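PDB 2OHW: YueI protein from Bacillus subtilis, which is of unknown function but belongs to the DUF1694 family and folds as a single chain with helices around a four-stranded mixed sheet. Local coordinates for residues 50-55 with 79-84; 58-63 with 86-91. All coordinates share one frame; numbering follows the deposited sequence.

Contact 1: residues 50-55 with 79-84; sequences KPYKEA and SSYIQM
The hydroxyl of Tyr81 accepts the backbone N-H of Tyr52: N to OH is 3.0 Å and the N-H...O angle is 163°, a nearly straight bond. Tyr52 is the N-cap residue of helix 53-60, and Tyr81 reaches it from the middle of helix 75-87, the connection of a beta-alpha-beta crossover between parallel strands 65-70 and 92-95. With CG anti to the carbonyl carbon (chi1 -67°), the Tyr81 ring reaches across from helix 75-87 and brings its oxygen to the N-terminal end of helix 53-60. That oxygen also lies at the edge of the Tyr52 ring, near its plane, 3.5 Å from CD2. Tyr52 sends its own hydroxyl elsewhere, to a hydrogen bond with Asp123, and Arg48 makes a cation-pi contact with its ring. The rest of the contact is apolar. Pro51 CB meets Tyr81 CZ obliquely at 3.9 Å, while Ser80 CB lies alongside the proline ring. Tyr81 also touches Leu41 of strand 37-42 and Leu67 of strand 65-70, so the contact packs against the sheet. The Ala55 methyl faces two neighbouring groups of helix 75-87, its CB 3.9 Å from Tyr81 CE1, at the ring edge, and 3.9 Å from Met84 CE.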
ATOM      1  N   LYS A  50       0.992  -1.255  16.866  1.00 28.93           N
ATOM      2  CA  LYS A  50       0.507   0.110  16.730  1.00 27.88           C
ATOM      3  C   LYS A  50       0.360   0.514  15.259  1.00 26.58           C
ATOM      4  O   LYS A  50       1.326   0.420  14.496  1.00 26.58           O
ATOM      5  CB  LYS A  50       1.433   1.088  17.457  1.00 28.81           C
ATOM      6  CG  LYS A  50       0.780   2.429  17.772  1.00 31.71           C
ATOM      7  CD  LYS A  50      -0.295   2.291  18.847  1.00 35.02           C
ATOM      8  CE  LYS A  50      -1.157   3.536  18.937  1.00 36.10           C
ATOM      9  NZ  LYS A  50      -2.473   3.243  19.582  1.00 37.82           N
ATOM     10  N   PRO A  51      -0.842   0.975  14.856  1.00 24.86           N
ATOM     11  CA  PRO A  51      -1.024   1.402  13.467  1.00 23.48           C
ATOM     12  C   PRO A  51      -0.202   2.642  13.136  1.00 22.34           C
ATOM     13  O   PRO A  51       0.101   3.449  14.023  1.00 23.06           O
ATOM     14  CB  PRO A  51      -2.524   1.706  13.376  1.00 24.17           C
ATOM     15  CG  PRO A  51      -2.946   1.974  14.765  1.00 24.46           C
ATOM     16  CD  PRO A  51      -2.092   1.104  15.635  1.00 24.94           C
ATOM     17  N   TYR A  52       0.165   2.789  11.869  1.00 20.59           N
ATOM     18  CA  TYR A  52       0.991   3.914  11.463  1.00 19.45           C
ATOM     19  C   TYR A  52       0.192   5.218  11.352  1.00 19.50           C
ATOM     20  O   TYR A  52      -0.748   5.338  10.546  1.00 19.48           O
ATOM     21  CB  TYR A  52       1.693   3.612  10.135  1.00 18.64           C
ATOM     22  CG  TYR A  52       2.903   2.700  10.251  1.00 17.21           C
ATOM     23  CD1 TYR A  52       4.193   3.218  10.258  1.00 17.56           C
ATOM     24  CD2 TYR A  52       2.748   1.321  10.332  1.00 17.44           C
ATOM     25  CE1 TYR A  52       5.303   2.361  10.356  1.00 18.71           C
ATOM     26  CE2 TYR A  52       3.829   0.472  10.414  1.00 17.41           C
ATOM     27  CZ  TYR A  52       5.101   0.997  10.435  1.00 18.30           C
ATOM     28  OH  TYR A  52       6.170   0.127  10.531  1.00 19.62           O
ATOM     29  N   LYS A  53       0.600   6.209  12.137  1.00 20.36           N
ATOM     30  CA  LYS A  53       0.003   7.547  12.039  1.00 21.17           C
ATOM     31  C   LYS A  53       0.195   8.187  10.655  1.00 20.27           C
ATOM     32  O   LYS A  53      -0.614   9.012  10.242  1.00 19.48           O
ATOM     33  CB  LYS A  53       0.549   8.464  13.139  1.00 22.61           C
ATOM     34  CG  LYS A  53      -0.251   9.752  13.340  1.00 25.22           C
ATOM     35  CD  LYS A  53      -1.698   9.489  13.780  1.00 30.45           C
ATOM     36  CE  LYS A  53      -2.569  10.707  13.498  1.00 32.62           C
ATOM     37  NZ  LYS A  53      -3.941  10.539  14.050  1.00 35.54           N
ATOM     38  N   GLU A  54       1.252   7.792   9.941  1.00 19.70           N
ATOM     39  CA  GLU A  54       1.492   8.285   8.588  1.00 19.54           C
ATOM     40  C   GLU A  54       0.396   7.848   7.630  1.00 18.72           C
ATOM     41  O   GLU A  54       0.032   8.591   6.722  1.00 18.80           O
ATOM     42  CB  GLU A  54       2.854   7.818   8.067  1.00 19.43           C
ATOM     43  CG  GLU A  54       4.040   8.384   8.860  1.00 21.67           C
ATOM     44  CD  GLU A  54       4.471   7.526  10.038  1.00 23.96           C
ATOM     45  OE1 GLU A  54       3.724   6.637  10.481  1.00 23.79           O
ATOM     46  OE2 GLU A  54       5.583   7.760  10.549  1.00 28.46           O
ATOM     47  N   ALA A  55      -0.164   6.658   7.846  1.00 18.24           N
ATOM     48  CA  ALA A  55      -1.303   6.219   7.033  1.00 17.94           C
ATOM     49  C   ALA A  55      -2.538   7.017   7.397  1.00 18.15           C
ATOM     50  O   ALA A  55      -3.297   7.408   6.509  1.00 18.09           O
ATOM     51  CB  ALA A  55      -1.563   4.721   7.204  1.00 17.58           C
ATOM     52  N   SER A  79      -7.809  -4.304  10.711  1.00 16.45           N
ATOM     53  CA  SER A  79      -9.009  -3.627  11.168  1.00 16.50           C
ATOM     54  C   SER A  79      -8.793  -2.201  11.677  1.00 16.98           C
ATOM     55  O   SER A  79      -9.678  -1.360  11.508  1.00 16.26           O
ATOM     56  CB  SER A  79      -9.716  -4.469  12.214  1.00 16.67           C
ATOM     57  OG  SER A  79      -8.834  -4.756  13.273  1.00 17.89           O
ATOM     58  N   SER A  80      -7.643  -1.913  12.283  1.00 16.92           N
ATOM     59  CA  SER A  80      -7.372  -0.544  12.741  1.00 17.30           C
ATOM     60  C   SER A  80      -7.397   0.447  11.575  1.00 16.48           C
ATOM     61  O   SER A  80      -7.829   1.589  11.730  1.00 16.46           O
ATOM     62  CB  SER A  80      -6.016  -0.472  13.434  1.00 18.07           C
ATOM     63  OG  SER A  80      -6.040  -1.206  14.642  1.00 23.04           O
ATOM     64  N   TYR A  81      -6.911   0.004  10.413  1.00 15.58           N
ATOM     65  CA  TYR A  81      -6.851   0.874   9.237  1.00 14.92           C
ATOM     66  C   TYR A  81      -8.231   1.115   8.665  1.00 14.69           C
ATOM     67  O   TYR A  81      -8.492   2.181   8.107  1.00 14.80           O
ATOM     68  CB  TYR A  81      -5.894   0.299   8.187  1.00 15.58           C
ATOM     69  CG  TYR A  81      -4.469   0.322   8.703  1.00 14.40           C
ATOM     70  CD1 TYR A  81      -3.720   1.498   8.678  1.00 15.67           C
ATOM     71  CD2 TYR A  81      -3.892  -0.823   9.269  1.00 15.57           C
ATOM     72  CE1 TYR A  81      -2.418   1.532   9.192  1.00 15.77           C
ATOM     73  CE2 TYR A  81      -2.593  -0.799   9.778  1.00 15.60           C
ATOM     74  CZ  TYR A  81      -1.867   0.375   9.725  1.00 15.85           C
ATOM     75  OH  TYR A  81      -0.583   0.367  10.245  1.00 16.91           O
ATOM     76  N   ILE A  82      -9.125   0.134   8.825  1.00 14.51           N
ATOM     77  CA  ILE A  82     -10.513   0.302   8.385  1.00 15.41           C
ATOM     78  C   ILE A  82     -11.201   1.361   9.246  1.00 15.44           C
ATOM     79  O   ILE A  82     -11.965   2.185   8.725  1.00 15.80           O
ATOM     80  CB  ILE A  82     -11.274  -1.043   8.439  1.00 15.05           C
ATOM     81  CG1 ILE A  82     -10.793  -1.949   7.292  1.00 15.62           C
ATOM     82  CG2 ILE A  82     -12.812  -0.811   8.427  1.00 16.33           C
ATOM     83  CD1 ILE A  82     -11.439  -3.349   7.261  1.00 17.50           C
ATOM     84  N   GLN A  83     -10.910   1.345  10.549  1.00 14.93           N
ATOM     85  CA  GLN A  83     -11.452   2.355  11.474  1.00 15.73           C
ATOM     86  C   GLN A  83     -11.000   3.743  11.046  1.00 16.49           C
ATOM     87  O   GLN A  83     -11.803   4.684  11.038  1.00 16.59           O
ATOM     88  CB  GLN A  83     -11.002   2.090  12.913  1.00 16.40           C
ATOM     89  CG  GLN A  83     -11.383   0.704  13.471  1.00 19.43           C
ATOM     90  CD  GLN A  83     -12.848   0.588  13.831  1.00 23.01           C
ATOM     91  OE1 GLN A  83     -13.408   1.472  14.473  1.00 24.07           O
ATOM     92  NE2 GLN A  83     -13.475  -0.511  13.431  1.00 26.60           N
ATOM     93  N   MET A  84      -9.712   3.864  10.705  1.00 16.25           N
ATOM     94  CA  MET A  84      -9.145   5.148  10.264  1.00 17.45           C
ATOM     95  C   MET A  84      -9.826   5.595   8.978  1.00 16.83           C
ATOM     96  O   MET A  84     -10.207   6.767   8.841  1.00 17.56           O
ATOM     97  CB  MET A  84      -7.640   5.029  10.002  1.00 17.01           C
ATOM     98  CG  MET A  84      -6.751   4.716  11.188  1.00 18.93           C
ATOM     99  SD  MET A  84      -4.979   4.566  10.671  1.00 20.00           S
ATOM    100  CE  MET A  84      -5.107   4.388   8.913  1.00 25.21           C
TER

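Contact 2: residues 58-63 with 86-91; sequences ELKNSH and SRYGVP
Side-chain packing of a tyrosine ring and of aliphatic groups joins the C-terminal ends of helices 53-60 and 75-87, Tyr88 against Lys60 and Val90 against Leu59 and Ser62, in a partly buried contact. The nearest backbones are those of Lys60 and Tyr88, with CA to CA 5.7 Å. No hydrogen bond crosses between the segments, so the evidence lies in ring and methyl packing. The Tyr88 ring lays one face over the last turn of helix 53-60: Lys60 CB stands 3.9 Å from its centroid and only 8° off the normal, a CH-pi contact, and Lys60 CA is 3.7 Å from Tyr88 CG. Lys60 extends with CG anti to the backbone N (chi1 180°), which carries its methylenes along the same face, CG 3.7 Å from Tyr88 CE1. Arg87 CG covers the opposite face, so the ring is sandwiched between aliphatic carbons. Its hydroxyl bonds Glu56, which also forms a salt bridge with Arg87. Were Tyr88 replaced by an alanine, the Lys60 methylenes would probably lose their aromatic cover and Glu56 this hydroxyl partner. Deeper in, Leu59 and Val90 cross at about a right angle, Leu59 CD2 meeting Val90 CG1 at 3.9 Å. Val90 CG2 rests 3.5 Å from Ser62 OG, a hydroxyl already donated to Leu59 O at 2.8 Å, tilted 34° from the carbonyl plane. Gly89, at positive phi, is the C-prime residue of a Schellman motif, marked by the bonds Val90 N to Ala85 O and Gly89 N to Ser86 O, that ends helix 75-87 and turns the chain toward strand 92-95. The chemistry therefore implies a joint made by apolar carbon, with the Leu59 carbonyl oxygen taking a bond from Ser62 OG of its own segment.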
ATOM      1  N   GLU A  58      -2.545  10.351   5.602  1.00 17.95           N
ATOM      2  CA  GLU A  58      -2.932  10.259   4.202  1.00 18.85           C
ATOM      3  C   GLU A  58      -4.435  10.029   4.029  1.00 18.87           C
ATOM      4  O   GLU A  58      -5.045  10.560   3.100  1.00 19.23           O
ATOM      5  CB  GLU A  58      -2.129   9.169   3.474  1.00 19.62           C
ATOM      6  CG  GLU A  58      -0.627   9.491   3.285  1.00 21.43           C
ATOM      7  CD  GLU A  58      -0.345  10.888   2.720  1.00 25.32           C
ATOM      8  OE1 GLU A  58      -1.039  11.339   1.774  1.00 27.68           O
ATOM      9  OE2 GLU A  58       0.595  11.543   3.222  1.00 27.66           O
ATOM     10  N   LEU A  59      -5.038   9.237   4.911  1.00 18.25           N
ATOM     11  CA  LEU A  59      -6.492   9.054   4.848  1.00 18.52           C
ATOM     12  C   LEU A  59      -7.255  10.342   5.188  1.00 19.22           C
ATOM     13  O   LEU A  59      -8.281  10.661   4.571  1.00 20.27           O
ATOM     14  CB  LEU A  59      -6.920   7.906   5.756  1.00 18.09           C
ATOM     15  CG  LEU A  59      -6.393   6.542   5.335  1.00 17.78           C
ATOM     16  CD1 LEU A  59      -6.554   5.582   6.475  1.00 18.22           C
ATOM     17  CD2 LEU A  59      -7.112   6.023   4.098  1.00 17.00           C
ATOM     18  N   LYS A  60      -6.730  11.070   6.166  1.00 19.87           N
ATOM     19  CA  LYS A  60      -7.326  12.319   6.638  1.00 21.26           C
ATOM     20  C   LYS A  60      -7.247  13.421   5.580  1.00 21.63           C
ATOM     21  O   LYS A  60      -8.119  14.286   5.511  1.00 22.15           O
ATOM     22  CB  LYS A  60      -6.572  12.751   7.899  1.00 21.52           C
ATOM     23  CG  LYS A  60      -7.036  14.038   8.548  1.00 22.67           C
ATOM     24  CD  LYS A  60      -6.242  14.308   9.813  1.00 24.80           C
ATOM     25  CE  LYS A  60      -6.765  15.561  10.517  1.00 27.40           C
ATOM     26  NZ  LYS A  60      -6.595  16.796   9.691  1.00 29.43           N
ATOM     27  N   ASN A  61      -6.188  13.395   4.778  1.00 22.10           N
ATOM     28  CA  ASN A  61      -5.894  14.492   3.866  1.00 23.05           C
ATOM     29  C   ASN A  61      -6.207  14.152   2.420  1.00 24.68           C
ATOM     30  O   ASN A  61      -5.903  14.906   1.487  1.00 25.53           O
ATOM     31  CB  ASN A  61      -4.462  14.956   4.103  1.00 21.66           C
ATOM     32  CG  ASN A  61      -4.366  15.833   5.329  1.00 20.99           C
ATOM     33  OD1 ASN A  61      -4.731  16.996   5.261  1.00 19.58           O
ATOM     34  ND2 ASN A  61      -3.929  15.277   6.459  1.00 17.84           N
ATOM     35  N   SER A  62      -6.908  13.031   2.282  1.00 26.25           N
ATOM     36  CA  SER A  62      -7.260  12.458   1.002  1.00 27.34           C
ATOM     37  C   SER A  62      -8.444  13.152   0.359  1.00 27.56           C
ATOM     38  O   SER A  62      -9.257  13.803   1.023  1.00 28.49           O
ATOM     39  CB  SER A  62      -7.613  10.990   1.206  1.00 27.55           C
ATOM     40  OG  SER A  62      -8.859  10.846   1.878  1.00 28.59           O
ATOM     41  N   HIS A  63      -8.515  13.011  -0.955  1.00 27.75           N
ATOM     42  CA  HIS A  63      -9.728  13.265  -1.693  1.00 27.87           C
ATOM     43  C   HIS A  63      -9.859  12.116  -2.683  1.00 26.66           C
ATOM     44  O   HIS A  63      -8.923  11.840  -3.446  1.00 27.17           O
ATOM     45  CB  HIS A  63      -9.642  14.634  -2.386  1.00 28.61           C
ATOM     46  CG  HIS A  63      -9.356  14.570  -3.855  1.00 32.23           C
ATOM     47  ND1 HIS A  63     -10.343  14.738  -4.805  1.00 35.28           N
ATOM     48  CD2 HIS A  63      -8.202  14.385  -4.540  1.00 34.93           C
ATOM     49  CE1 HIS A  63      -9.811  14.638  -6.011  1.00 35.87           C
ATOM     50  NE2 HIS A  63      -8.514  14.423  -5.880  1.00 36.15           N
ATOM     51  N   SER A  86     -12.835   4.757   7.717  1.00 16.16           N
ATOM     52  CA  SER A  86     -14.223   5.149   7.916  1.00 16.48           C
ATOM     53  C   SER A  86     -14.354   6.497   8.614  1.00 17.45           C
ATOM     54  O   SER A  86     -15.271   7.271   8.297  1.00 17.35           O
ATOM     55  CB  SER A  86     -14.981   4.035   8.643  1.00 17.49           C
ATOM     56  OG  SER A  86     -15.014   2.886   7.806  1.00 18.63           O
ATOM     57  N   ARG A  87     -13.425   6.774   9.532  1.00 17.97           N
ATOM     58  CA  ARG A  87     -13.376   8.044  10.260  1.00 19.73           C
ATOM     59  C   ARG A  87     -13.359   9.241   9.297  1.00 19.01           C
ATOM     60  O   ARG A  87     -13.937  10.289   9.589  1.00 19.44           O
ATOM     61  CB  ARG A  87     -12.132   8.076  11.153  1.00 20.04           C
ATOM     62  CG  ARG A  87     -11.930   9.332  12.011  1.00 22.25           C
ATOM     63  CD  ARG A  87     -10.749   9.124  12.973  1.00 23.22           C
ATOM     64  NE  ARG A  87     -10.911   7.889  13.745  1.00 27.76           N
ATOM     65  CZ  ARG A  87      -9.930   7.055  14.095  1.00 29.58           C
ATOM     66  NH1 ARG A  87      -8.666   7.295  13.753  1.00 30.09           N
ATOM     67  NH2 ARG A  87     -10.221   5.963  14.788  1.00 30.84           N
ATOM     68  N   TYR A  88     -12.703   9.071   8.150  1.00 18.30           N
ATOM     69  CA  TYR A  88     -12.527  10.153   7.186  1.00 18.50           C
ATOM     70  C   TYR A  88     -13.316   9.951   5.889  1.00 18.55           C
ATOM     71  O   TYR A  88     -13.086  10.638   4.887  1.00 20.37           O
ATOM     72  CB  TYR A  88     -11.016  10.360   6.918  1.00 18.10           C
ATOM     73  CG  TYR A  88     -10.242  10.604   8.186  1.00 20.19           C
ATOM     74  CD1 TYR A  88     -10.449  11.775   8.931  1.00 21.12           C
ATOM     75  CD2 TYR A  88      -9.339   9.662   8.676  1.00 19.67           C
ATOM     76  CE1 TYR A  88      -9.771  12.002  10.105  1.00 23.11           C
ATOM     77  CE2 TYR A  88      -8.656   9.885   9.858  1.00 20.77           C
ATOM     78  CZ  TYR A  88      -8.883  11.063  10.559  1.00 21.60           C
ATOM     79  OH  TYR A  88      -8.203  11.289  11.732  1.00 24.38           O
ATOM     80  N   GLY A  89     -14.263   9.006   5.903  1.00 18.25           N
ATOM     81  CA  GLY A  89     -15.131   8.803   4.752  1.00 18.51           C
ATOM     82  C   GLY A  89     -14.469   8.123   3.571  1.00 18.06           C
ATOM     83  O   GLY A  89     -14.915   8.300   2.428  1.00 18.94           O
ATOM     84  N   VAL A  90     -13.426   7.331   3.851  1.00 17.25           N
ATOM     85  CA  VAL A  90     -12.689   6.631   2.803  1.00 16.68           C
ATOM     86  C   VAL A  90     -13.190   5.194   2.698  1.00 16.62           C
ATOM     87  O   VAL A  90     -13.172   4.463   3.694  1.00 17.47           O
ATOM     88  CB  VAL A  90     -11.165   6.622   3.105  1.00 16.32           C
ATOM     89  CG1 VAL A  90     -10.385   5.762   2.083  1.00 16.26           C
ATOM     90  CG2 VAL A  90     -10.609   8.033   3.118  1.00 17.08           C
ATOM     91  N   PRO A  91     -13.607   4.779   1.493  1.00 16.66           N
ATOM     92  CA  PRO A  91     -14.040   3.395   1.322  1.00 16.75           C
ATOM     93  C   PRO A  91     -12.854   2.444   1.354  1.00 16.87           C
ATOM     94  O   PRO A  91     -11.725   2.860   1.106  1.00 15.92           O
ATOM     95  CB  PRO A  91     -14.687   3.407  -0.062  1.00 17.72           C
ATOM     96  CG  PRO A  91     -13.993   4.477  -0.786  1.00 18.12           C
ATOM     97  CD  PRO A  91     -13.701   5.543   0.239  1.00 16.82           C
TER

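In the fold
Contacts 1 and 2 are successive parts of one interface between helices 53-60 and 75-87, with centres 11 Å apart. Contact 1 joins the start of the first helix to the middle of the second; contact 2 joins their C-terminal ends, so the two helices run in the same general direction. Met84 of contact 1 packs on Leu59 of contact 2, which joins the two; the very short approach of their end carbons, Met84 CE and Leu59 CD1, is doubtful. Their character changes along the interface: contact 1 is buried, whereas contact 2 is partly buried. Glu56, between the two first segments, links them: it forms a salt bridge with Lys53 of segment 50-55 and also serves the residues of contact 2.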